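Long-range contacts in glycoside Hydrolase (Bacteroides plebeius, PDB 5T3B), which probably hydrolyses glycosidic bonds in a polysaccharide, as a gut bacterial member of glycoside hydrolase family 50: residues E254-W260 and S335-P341; T60-L66 and Q420-G425; F95-F101 and W112-G118. All blocks are in the same frame, centred on the assembly; numbering follows the deposited sequence.

Interaction 1: residues E254-W260 and S335-P341; sequences EIDFSTW and SRLHSLP. With EDO (1,2-ethanediol), chain D.
Glu254 lies across the imidazole of His338: its CB sits 3.5 Å from the centroid of the His338 ring, only 4° off the ring normal, a CH-pi contact. Further out, the carboxylate runs nearly flat with the ring, the planes 18° apart. The opposite face is taken by the CB of Ser339, which leaves the histidine sandwiched. At the ring edge, ND1 of His338 is 2.9 Å from a water that donates to Ile255 O, a bridge that fixes how the imidazole is turned. The Glu254 chain is extended beyond CG, and its end takes a hydrogen bond on each oxygen from an ethanediol molecule: OE1 accepts from EDO O2 (2.6 Å) and OE2 from EDO O1 (2.7 Å). OE2 is also bound by Asn361.

Behind this, the backbone N of Glu254 donates to Arg336 O (3.0 Å) and more weakly to Ser335 O. Phe257 packs against Pro341 and Leu337, its CB 3.7 Å from Pro341 CG and its CE2 against Leu337 CD2, with Ile347 of helix 345-354 alongside. Arg336 forms a salt bridge with Glu389, and its NE is bonded to Asn253.

The Asn253-Glu254 pair recalls the Asn-Glu sequence of clan GH-A hydrolases. The diol, probably picked up from the crystallisation liquor, occupies a spot where sugar hydroxyls could plausibly bind this carboxylate.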
loop_
_atom_site.group_PDB
_atom_site.type_symbol
_atom_site.label_atom_id
_atom_site.label_comp_id
_atom_site.label_asym_id
_atom_site.label_seq_id
_atom_site.Cartn_x
_atom_site.Cartn_y
_atom_site.Cartn_z
ATOM N N GLU A 254 -2.015 5.466 -7.724
ATOM C CA GLU A 254 -1.861 4.965 -9.101
ATOM C C GLU A 254 -1.780 6.057 -10.146
ATOM O O GLU A 254 -2.457 6.022 -11.176
ATOM C CB GLU A 254 -2.953 3.951 -9.419
ATOM C CG GLU A 254 -3.035 2.787 -8.450
ATOM C CD GLU A 254 -3.773 1.582 -8.962
ATOM O OE1 GLU A 254 -4.626 1.742 -9.880
ATOM O OE2 GLU A 254 -3.505 0.498 -8.377
ATOM N N ILE A 255 -0.855 6.993 -9.932
ATOM C CA ILE A 255 -0.588 7.979 -10.947
ATOM C C ILE A 255 -0.014 7.285 -12.201
ATOM O O ILE A 255 0.873 6.463 -12.108
ATOM C CB ILE A 255 0.448 8.995 -10.422
ATOM C CG1 ILE A 255 -0.087 9.774 -9.208
ATOM C CG2 ILE A 255 0.876 9.962 -11.512
ATOM C CD1 ILE A 255 0.983 10.579 -8.491
ATOM N N ASP A 256 -0.519 7.708 -13.360
ATOM C CA ASP A 256 0.051 7.186 -14.605
ATOM C C ASP A 256 1.364 7.911 -14.880
ATOM O O ASP A 256 1.428 9.088 -15.094
ATOM C CB ASP A 256 -0.970 7.415 -15.700
ATOM C CG ASP A 256 -0.542 7.024 -17.048
ATOM O OD1 ASP A 256 0.638 6.743 -17.321
ATOM O OD2 ASP A 256 -1.485 6.932 -17.928
ATOM N N PHE A 257 2.425 7.162 -14.834
ATOM C CA PHE A 257 3.773 7.664 -15.191
ATOM C C PHE A 257 4.306 6.918 -16.351
ATOM O O PHE A 257 5.530 6.865 -16.533
ATOM C CB PHE A 257 4.817 7.460 -14.090
ATOM C CG PHE A 257 4.664 8.255 -12.852
ATOM C CD1 PHE A 257 5.370 9.497 -12.729
ATOM C CD2 PHE A 257 4.146 7.732 -11.704
ATOM C CE1 PHE A 257 5.300 10.151 -11.520
ATOM C CE2 PHE A 257 4.101 8.426 -10.513
ATOM C CZ PHE A 257 4.692 9.644 -10.432
ATOM N N SER A 258 3.453 6.312 -17.138
ATOM C CA SER A 258 3.683 5.368 -18.330
ATOM C C SER A 258 2.824 4.129 -18.114
ATOM O O SER A 258 2.814 3.549 -17.064
ATOM C CB SER A 258 5.021 4.894 -18.714
ATOM O OG SER A 258 5.840 5.949 -19.082
ATOM N N THR A 259 2.093 3.770 -19.147
ATOM C CA THR A 259 1.165 2.670 -19.034
ATOM C C THR A 259 1.423 1.697 -20.159
ATOM O O THR A 259 2.214 1.996 -21.055
ATOM C CB THR A 259 -0.266 3.245 -19.156
ATOM O OG1 THR A 259 -1.229 2.256 -18.794
ATOM C CG2 THR A 259 -0.490 3.757 -20.572
ATOM N N TRP A 260 0.713 0.564 -20.170
ATOM C CA TRP A 260 0.926 -0.426 -21.172
ATOM C C TRP A 260 0.546 0.217 -22.473
ATOM O O TRP A 260 -0.567 0.787 -22.586
ATOM C CB TRP A 260 -0.069 -1.580 -20.974
ATOM C CG TRP A 260 0.337 -2.799 -21.750
ATOM C CD1 TRP A 260 1.031 -3.835 -21.247
ATOM C CD2 TRP A 260 0.049 -3.145 -23.107
ATOM N NE1 TRP A 260 1.198 -4.775 -22.184
ATOM C CE2 TRP A 260 0.699 -4.335 -23.366
ATOM C CE3 TRP A 260 -0.603 -2.512 -24.163
ATOM C CZ2 TRP A 260 0.603 -4.976 -24.627
ATOM C CZ3 TRP A 260 -0.655 -3.137 -25.396
ATOM C CH2 TRP A 260 -0.097 -4.353 -25.599
ATOM N N SER A 335 2.549 7.764 -3.154
ATOM C CA SER A 335 1.462 7.878 -4.142
ATOM C C SER A 335 0.928 6.539 -4.651
ATOM O O SER A 335 0.123 6.561 -5.573
ATOM C CB SER A 335 1.937 8.673 -5.371
ATOM O OG SER A 335 2.893 7.971 -6.132
ATOM N N ARG A 336 1.302 5.430 -4.021
ATOM C CA ARG A 336 0.672 4.137 -4.320
ATOM C C ARG A 336 0.969 3.743 -5.778
ATOM O O ARG A 336 0.113 3.737 -6.635
ATOM C CB ARG A 336 -0.798 4.156 -3.952
ATOM C CG ARG A 336 -1.060 4.718 -2.571
ATOM C CD ARG A 336 -2.503 5.082 -2.312
ATOM N NE ARG A 336 -3.356 3.911 -2.380
ATOM C CZ ARG A 336 -3.511 3.071 -1.370
ATOM N NH1 ARG A 336 -4.237 1.969 -1.524
ATOM N NH2 ARG A 336 -3.026 3.338 -0.175
ATOM N N LEU A 337 2.261 3.477 -6.007
ATOM C CA LEU A 337 2.753 3.149 -7.335
ATOM C C LEU A 337 2.210 1.820 -7.737
ATOM O O LEU A 337 1.930 0.954 -6.917
ATOM C CB LEU A 337 4.306 3.098 -7.312
ATOM C CG LEU A 337 4.978 4.470 -7.065
ATOM C CD1 LEU A 337 6.403 4.270 -6.631
ATOM C CD2 LEU A 337 4.909 5.329 -8.321
ATOM N N HIS A 338 2.088 1.607 -9.059
ATOM C CA HIS A 338 1.460 0.416 -9.568
ATOM C C HIS A 338 2.045 0.088 -10.929
ATOM O O HIS A 338 3.001 0.734 -11.371
ATOM C CB HIS A 338 -0.070 0.554 -9.608
ATOM C CG HIS A 338 -0.541 1.396 -10.727
ATOM N ND1 HIS A 338 0.013 2.608 -11.038
ATOM C CD2 HIS A 338 -1.540 1.193 -11.617
ATOM C CE1 HIS A 338 -0.588 3.108 -12.094
ATOM N NE2 HIS A 338 -1.542 2.261 -12.471
ATOM N N SER A 339 1.468 -0.915 -11.604
ATOM C CA SER A 339 1.659 -1.087 -13.053
ATOM C C SER A 339 3.145 -1.064 -13.415
ATOM O O SER A 339 3.994 -1.684 -12.746
ATOM C CB SER A 339 0.756 -0.025 -13.815
ATOM O OG SER A 339 0.883 -0.066 -15.230
ATOM N N LEU A 340 3.438 -0.331 -14.475
ATOM C CA LEU A 340 4.834 -0.118 -14.908
ATOM C C LEU A 340 5.640 0.849 -14.007
ATOM O O LEU A 340 6.827 0.609 -13.780
ATOM C CB LEU A 340 4.885 0.322 -16.352
ATOM C CG LEU A 340 4.299 -0.592 -17.369
ATOM C CD1 LEU A 340 4.426 -0.002 -18.741
ATOM C CD2 LEU A 340 5.030 -1.883 -17.321
ATOM N N PRO A 341 4.974 1.889 -13.455
ATOM C CA PRO A 341 5.800 2.844 -12.678
ATOM C C PRO A 341 6.552 2.236 -11.517
ATOM O O PRO A 341 7.670 2.656 -11.230
ATOM C CB PRO A 341 4.784 3.866 -12.221
ATOM C CG PRO A 341 3.809 3.927 -13.360
ATOM C CD PRO A 341 3.678 2.493 -13.790
HETATM C C1 EDO D . -4.369 -2.220 -10.589
HETATM O O1 EDO D . -3.218 -1.482 -10.225
HETATM C C2 EDO D . -5.169 -1.548 -11.673
HETATM O O2 EDO D . -5.703 -0.333 -11.095
HETATM O O HOH W 1 1.363 6.575 -8.011
HETATM O O HOH W 2 1.743 4.743 -10.127
HETATM O O HOH W 3 -0.752 -0.234 -17.788
#

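Interaction 2: residues T60-L66 and Q420-G425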
loop_
_atom_site.group_PDB
_atom_site.type_symbol
_atom_site.label_atom_id
_atom_site.label_comp_id
_atom_site.label_asym_id
_atom_site.label_seq_id
_atom_site.Cartn_x
_atom_site.Cartn_y
_atom_site.Cartn_z
ATOM N N THR A 60 2.836 -22.893 -4.211
ATOM C CA THR A 60 2.528 -21.917 -3.155
ATOM C C THR A 60 3.171 -22.354 -1.840
ATOM O O THR A 60 3.180 -23.549 -1.491
ATOM C CB THR A 60 0.983 -21.833 -3.053
ATOM O OG1 THR A 60 0.454 -21.470 -4.314
ATOM C CG2 THR A 60 0.481 -20.880 -2.091
ATOM N N ARG A 61 3.610 -21.359 -1.084
ATOM C CA ARG A 61 4.236 -21.487 0.211
ATOM C C ARG A 61 3.237 -21.049 1.254
ATOM O O ARG A 61 2.863 -19.865 1.292
ATOM C CB ARG A 61 5.527 -20.642 0.283
ATOM C CG ARG A 61 6.226 -20.768 1.629
ATOM C CD ARG A 61 7.625 -20.177 1.591
ATOM N NE ARG A 61 7.610 -18.727 1.378
ATOM C CZ ARG A 61 8.659 -17.928 1.526
ATOM N NH1 ARG A 61 9.797 -18.390 2.033
ATOM N NH2 ARG A 61 8.533 -16.658 1.223
ATOM N N ILE A 62 2.870 -21.949 2.175
ATOM C CA ILE A 62 2.015 -21.594 3.263
ATOM C C ILE A 62 2.721 -21.821 4.630
ATOM O O ILE A 62 3.665 -22.610 4.738
ATOM C CB ILE A 62 0.632 -22.299 3.233
ATOM C CG1 ILE A 62 0.742 -23.818 3.324
ATOM C CG2 ILE A 62 -0.146 -21.909 1.999
ATOM C CD1 ILE A 62 -0.596 -24.512 3.593
ATOM N N LEU A 63 2.205 -21.167 5.657
ATOM C CA LEU A 63 2.870 -21.115 6.953
ATOM C C LEU A 63 3.125 -22.494 7.595
ATOM O O LEU A 63 4.249 -22.713 8.089
ATOM C CB LEU A 63 2.154 -20.176 7.878
ATOM C CG LEU A 63 2.864 -19.858 9.177
ATOM C CD1 LEU A 63 4.207 -19.157 8.974
ATOM C CD2 LEU A 63 1.963 -19.014 10.071
ATOM N N PRO A 64 2.170 -23.423 7.522
ATOM C CA PRO A 64 2.407 -24.747 8.118
ATOM C C PRO A 64 3.544 -25.531 7.499
ATOM O O PRO A 64 4.016 -26.484 8.117
ATOM C CB PRO A 64 1.069 -25.440 7.858
ATOM C CG PRO A 64 0.070 -24.358 7.817
ATOM C CD PRO A 64 0.759 -23.286 7.093
ATOM N N TYR A 65 3.993 -25.149 6.299
ATOM C CA TYR A 65 4.941 -25.937 5.537
ATOM C C TYR A 65 6.272 -25.256 5.332
ATOM O O TYR A 65 7.051 -25.610 4.453
ATOM C CB TYR A 65 4.273 -26.358 4.210
ATOM C CG TYR A 65 3.076 -27.310 4.390
ATOM C CD1 TYR A 65 3.026 -28.228 5.420
ATOM C CD2 TYR A 65 1.999 -27.253 3.501
ATOM C CE1 TYR A 65 1.957 -29.095 5.568
ATOM C CE2 TYR A 65 0.951 -28.139 3.615
ATOM C CZ TYR A 65 0.939 -29.070 4.655
ATOM O OH TYR A 65 -0.096 -29.953 4.737
ATOM N N LEU A 66 6.535 -24.240 6.138
ATOM C CA LEU A 66 7.870 -23.654 6.208
ATOM C C LEU A 66 8.811 -24.515 6.975
ATOM O O LEU A 66 8.528 -24.895 8.086
ATOM C CB LEU A 66 7.822 -22.450 7.062
ATOM C CG LEU A 66 7.170 -21.345 6.530
ATOM C CD1 LEU A 66 7.586 -20.018 7.319
ATOM C CD2 LEU A 66 7.442 -21.109 5.080
ATOM N N GLN A 420 -1.141 -15.985 2.856
ATOM C CA GLN A 420 0.092 -16.472 3.480
ATOM C C GLN A 420 1.250 -16.443 2.519
ATOM O O GLN A 420 2.361 -16.021 2.901
ATOM C CB GLN A 420 -0.069 -17.854 4.110
ATOM C CG GLN A 420 -1.137 -17.890 5.162
ATOM C CD GLN A 420 -1.008 -19.099 6.069
ATOM O OE1 GLN A 420 -0.418 -20.101 5.681
ATOM N NE2 GLN A 420 -1.550 -18.991 7.264
ATOM N N HIS A 421 1.048 -16.927 1.300
ATOM C CA HIS A 421 2.140 -16.975 0.329
ATOM C C HIS A 421 2.686 -15.556 0.060
ATOM O O HIS A 421 3.888 -15.312 0.047
ATOM C CB HIS A 421 1.607 -17.602 -0.955
ATOM C CG HIS A 421 2.569 -17.664 -2.070
ATOM N ND1 HIS A 421 3.469 -18.664 -2.202
ATOM C CD2 HIS A 421 2.810 -16.802 -3.060
ATOM C CE1 HIS A 421 4.197 -18.441 -3.260
ATOM N NE2 HIS A 421 3.843 -17.303 -3.790
ATOM N N PHE A 422 1.769 -14.627 -0.193
ATOM C CA PHE A 422 2.215 -13.288 -0.592
ATOM C C PHE A 422 2.894 -12.609 0.597
ATOM O O PHE A 422 3.991 -12.005 0.429
ATOM C CB PHE A 422 1.026 -12.455 -1.131
ATOM C CG PHE A 422 1.433 -11.364 -2.066
ATOM C CD1 PHE A 422 1.706 -11.663 -3.382
ATOM C CD2 PHE A 422 1.589 -10.073 -1.643
ATOM C CE1 PHE A 422 2.155 -10.713 -4.273
ATOM C CE2 PHE A 422 2.032 -9.102 -2.543
ATOM C CZ PHE A 422 2.294 -9.414 -3.835
ATOM N N THR A 423 2.303 -12.687 1.777
ATOM C CA THR A 423 2.868 -12.031 2.929
ATOM C C THR A 423 4.194 -12.651 3.355
ATOM O O THR A 423 5.088 -11.909 3.770
ATOM C CB THR A 423 1.875 -11.980 4.080
ATOM O OG1 THR A 423 1.479 -13.289 4.500
ATOM C CG2 THR A 423 0.682 -11.094 3.725
ATOM N N LEU A 424 4.350 -13.967 3.264
ATOM C CA LEU A 424 5.665 -14.548 3.568
ATOM C C LEU A 424 6.720 -13.992 2.642
ATOM O O LEU A 424 7.854 -13.741 3.074
ATOM C CB LEU A 424 5.615 -16.066 3.538
ATOM C CG LEU A 424 4.880 -16.745 4.669
ATOM C CD1 LEU A 424 4.564 -18.186 4.374
ATOM C CD2 LEU A 424 5.652 -16.625 5.971
ATOM N N GLY A 425 6.375 -13.831 1.376
ATOM C CA GLY A 425 7.285 -13.229 0.449
ATOM C C GLY A 425 7.714 -11.837 0.825
ATOM O O GLY A 425 8.866 -11.457 0.672
HETATM O O HOH W 4 6.030 -16.892 -0.265
#
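The His421 ring meets Arg61 at its edge, where ND1 accepts the backbone N-H of Arg61 at 2.9 Å, almost straight (174°) and close to the ring plane. A water lies over one face of the imidazole toward its rim, and the ring is also stacked with Trp366. Because ND1 is an acceptor here, any proton of a neutral imidazole would probably sit on NE2, which is hydrogen-bonded to Ser367. The same water lies at the edge of the Arg61 guanidinium, taking a bond from NH2 (2.9 Å) and giving one to His421 O, so that it ties the arginine to the helix backbone. Gly425 CA borders that guanidinium edge too. Arg61 is stretched as far as CD and then bent (chi3 66°), which brings its end alongside Leu424 CB; its charge is answered by a salt bridge to Glu428, and Tyr33 adds a cation-pi contact.

One residue before His421, Gln420 reaches out with its amide to receive the N-H of Leu63 on OE1 (2.8 Å), the donor standing 41° out of the carbonyl plane; NE2 is used by Tyr464 O. OE1 is also pressed by Leu63 CB at 3.4 Å. Between these polar grips Leu424 fills the apolar middle, its CD2 lying 4.1 Å from Leu66 CD1 and 4.2 Å from Leu63 CD1.

Two helix side chains thus accept backbone N-H groups of an irregular segment that has just left strand 56-60. Helix 412-427 runs into strand 432-437, which pairs in parallel with strands 385-394 and 120-126, as in the (beta/alpha)8 barrel of clan GH-A. The contact fastens the N-terminal strand region to the outer helical layer of that barrel.

Interaction 3: residues F95-F101 and W112-G118; sequences FKATGRF and WIVDPEG
Phe95 N donates to Gly118 O (2.8 Å) and Gly99 N to Pro116 O (2.9 Å), so segment 95-101 wraps round the type I turn that runs from Asp115 to Gly118. Tight packing leaves no room at Gly118, where a CB would collide with Phe95 O. A water stitches the two backbones further, accepting from Thr98 N and donating to Arg100 O and Asp115 O.

Pro116 CD sits over the centre of the Phe101 ring, 3.8 Å from its centroid and 7° off the normal, a CH-pi contact. CD1 of that ring meets Ile113 CG2 at 3.7 Å and its CE1 meets Asp115 CB. With an alanine at Phe101 the ring is lost, and a gap would probably open between Pro116 and Ile113, leaving the proline without its aromatic platform.

The turn links strands 111-114 and 120-126 of an antiparallel meander whose first member, strand 102-105, follows directly on Phe101. Asp115 shapes it as an Asx turn: with CG between its backbone N and carbonyl carbon (chi1 78°), OD1 takes Glu117 N, while OD2 is held by Ser88 and Asn84. At the far end Phe95 CD2 touches Val114 CG2 (3.7 Å) and Phe95 CZ approaches Trp112 CD1 (4.1 Å), the phenyl plane tilted 40° from the indole's.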
loop_
_atom_site.group_PDB
_atom_site.type_symbol
_atom_site.label_atom_id
_atom_site.label_comp_id
_atom_site.label_asym_id
_atom_site.label_seq_id
_atom_site.Cartn_x
_atom_site.Cartn_y
_atom_site.Cartn_z
ATOM N N PHE A 95 12.997 1.237 20.127
ATOM C CA PHE A 95 13.799 2.330 19.645
ATOM C C PHE A 95 13.443 3.595 20.390
ATOM O O PHE A 95 12.533 3.632 21.253
ATOM C CB PHE A 95 13.566 2.505 18.136
ATOM C CG PHE A 95 13.891 1.299 17.356
ATOM C CD1 PHE A 95 15.185 1.118 16.873
ATOM C CD2 PHE A 95 12.970 0.293 17.208
ATOM C CE1 PHE A 95 15.531 -0.015 16.192
ATOM C CE2 PHE A 95 13.302 -0.867 16.514
ATOM C CZ PHE A 95 14.575 -1.037 16.002
ATOM N N LYS A 96 14.102 4.694 20.044
ATOM C CA LYS A 96 13.749 5.978 20.643
ATOM C C LYS A 96 12.312 6.381 20.352
ATOM O O LYS A 96 11.858 6.299 19.247
ATOM C CB LYS A 96 14.670 7.074 20.139
ATOM C CG LYS A 96 14.452 8.422 20.815
ATOM C CD LYS A 96 15.359 9.494 20.255
ATOM C CE LYS A 96 14.960 10.863 20.832
ATOM N NZ LYS A 96 15.533 12.051 20.090
ATOM N N ALA A 97 11.642 6.863 21.377
ATOM C CA ALA A 97 10.274 7.407 21.252
ATOM C C ALA A 97 10.331 8.850 20.950
ATOM O O ALA A 97 11.044 9.600 21.630
ATOM C CB ALA A 97 9.518 7.219 22.564
ATOM N N THR A 98 9.524 9.304 19.990
ATOM C CA THR A 98 9.345 10.729 19.720
ATOM C C THR A 98 7.938 11.232 19.915
ATOM O O THR A 98 7.654 12.449 19.768
ATOM C CB THR A 98 9.750 11.068 18.275
ATOM O OG1 THR A 98 8.820 10.373 17.423
ATOM C CG2 THR A 98 11.178 10.691 17.958
ATOM N N GLY A 99 7.034 10.314 20.271
ATOM C CA GLY A 99 5.638 10.655 20.409
ATOM C C GLY A 99 4.838 10.600 19.110
ATOM O O GLY A 99 3.653 10.936 19.074
ATOM N N ARG A 100 5.520 10.199 18.016
ATOM C CA ARG A 100 4.899 10.143 16.707
ATOM C C ARG A 100 5.413 8.906 15.982
ATOM O O ARG A 100 6.560 8.477 16.179
ATOM C CB ARG A 100 5.299 11.389 15.890
ATOM C CG ARG A 100 4.803 12.675 16.490
ATOM C CD ARG A 100 3.307 12.865 16.506
ATOM N NE ARG A 100 2.720 12.856 15.175
ATOM C CZ ARG A 100 2.758 13.888 14.347
ATOM N NH1 ARG A 100 3.223 15.063 14.740
ATOM N NH2 ARG A 100 2.331 13.744 13.128
ATOM N N PHE A 101 4.585 8.376 15.093
ATOM C CA PHE A 101 5.052 7.357 14.156
ATOM C C PHE A 101 6.247 7.894 13.383
ATOM O O PHE A 101 6.219 9.013 12.891
ATOM C CB PHE A 101 3.914 6.902 13.215
ATOM C CG PHE A 101 2.971 5.921 13.845
ATOM C CD1 PHE A 101 3.337 4.598 14.001
ATOM C CD2 PHE A 101 1.752 6.328 14.301
ATOM C CE1 PHE A 101 2.475 3.668 14.598
ATOM C CE2 PHE A 101 0.884 5.407 14.892
ATOM C CZ PHE A 101 1.247 4.087 15.045
ATOM N N TRP A 112 11.851 -0.489 9.995
ATOM C CA TRP A 112 10.634 -0.572 10.775
ATOM C C TRP A 112 9.940 0.736 10.834
ATOM O O TRP A 112 10.576 1.791 10.999
ATOM C CB TRP A 112 10.961 -0.928 12.227
ATOM C CG TRP A 112 11.514 -2.274 12.484
ATOM C CD1 TRP A 112 12.838 -2.535 12.644
ATOM C CD2 TRP A 112 10.845 -3.540 12.550
ATOM N NE1 TRP A 112 13.017 -3.834 12.813
ATOM C CE2 TRP A 112 11.821 -4.488 12.802
ATOM C CE3 TRP A 112 9.533 -3.943 12.470
ATOM C CZ2 TRP A 112 11.538 -5.837 12.970
ATOM C CZ3 TRP A 112 9.255 -5.302 12.661
ATOM C CH2 TRP A 112 10.265 -6.210 12.887
ATOM N N ILE A 113 8.613 0.714 10.742
ATOM C CA ILE A 113 7.852 1.803 11.351
ATOM C C ILE A 113 7.938 1.636 12.877
ATOM O O ILE A 113 7.807 0.534 13.376
ATOM C CB ILE A 113 6.387 1.774 10.895
ATOM C CG1 ILE A 113 6.321 2.008 9.411
ATOM C CG2 ILE A 113 5.514 2.732 11.726
ATOM C CD1 ILE A 113 6.724 3.302 9.001
ATOM N N VAL A 114 8.150 2.774 13.563
ATOM C CA VAL A 114 8.225 2.799 15.038
ATOM C C VAL A 114 7.051 3.655 15.492
ATOM O O VAL A 114 6.775 4.725 14.928
ATOM C CB VAL A 114 9.604 3.391 15.459
ATOM C CG1 VAL A 114 9.685 3.846 16.887
ATOM C CG2 VAL A 114 10.652 2.302 15.061
ATOM N N ASP A 115 6.370 3.166 16.537
ATOM C CA ASP A 115 5.223 3.836 17.086
ATOM C C ASP A 115 5.588 5.001 17.989
ATOM O O ASP A 115 6.783 5.241 18.236
ATOM C CB ASP A 115 4.267 2.802 17.716
ATOM C CG ASP A 115 4.686 2.301 19.071
ATOM O OD1 ASP A 115 5.503 2.894 19.783
ATOM O OD2 ASP A 115 4.103 1.223 19.446
ATOM N N PRO A 116 4.612 5.761 18.439
ATOM C CA PRO A 116 4.943 6.940 19.272
ATOM C C PRO A 116 5.801 6.660 20.523
ATOM O O PRO A 116 6.452 7.577 20.986
ATOM C CB PRO A 116 3.585 7.447 19.672
ATOM C CG PRO A 116 2.715 7.167 18.433
ATOM C CD PRO A 116 3.194 5.788 18.038
ATOM N N GLU A 117 5.727 5.437 21.026
ATOM C CA GLU A 117 6.491 5.014 22.220
ATOM C C GLU A 117 7.800 4.312 21.877
ATOM O O GLU A 117 8.499 3.887 22.760
ATOM C CB GLU A 117 5.608 4.130 23.078
ATOM C CG GLU A 117 4.418 4.862 23.619
ATOM C CD GLU A 117 3.471 3.985 24.434
ATOM O OE1 GLU A 117 3.973 3.189 25.301
ATOM O OE2 GLU A 117 2.233 4.156 24.287
ATOM N N GLY A 118 8.127 4.232 20.590
ATOM C CA GLY A 118 9.353 3.634 20.186
ATOM C C GLY A 118 9.326 2.149 19.837
ATOM O O GLY A 118 10.350 1.571 19.450
HETATM O O HOH W 5 8.523 7.490 17.998
#

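Overall arrangement
The three contacts are spread widely through the single chain, their centres 27 to 31 Å apart, and none touches another. Nearest atoms of interactions 1 and 2 are about 11 Å apart. Interaction 2 joins sequence near both termini, and interaction 3 and then interaction 1 lie inside the long loop it closes. Interaction 1, centred 13 Å from the chain centre, may border the active site, judging by its Asn253-Glu254 pair, as in related clan GH-A enzymes. Other ethanediols lie near His421 and Trp112, so a bound diol does not single it out. Interactions 2 and 3 appear to be packing, with 3 across the chain centre from 1.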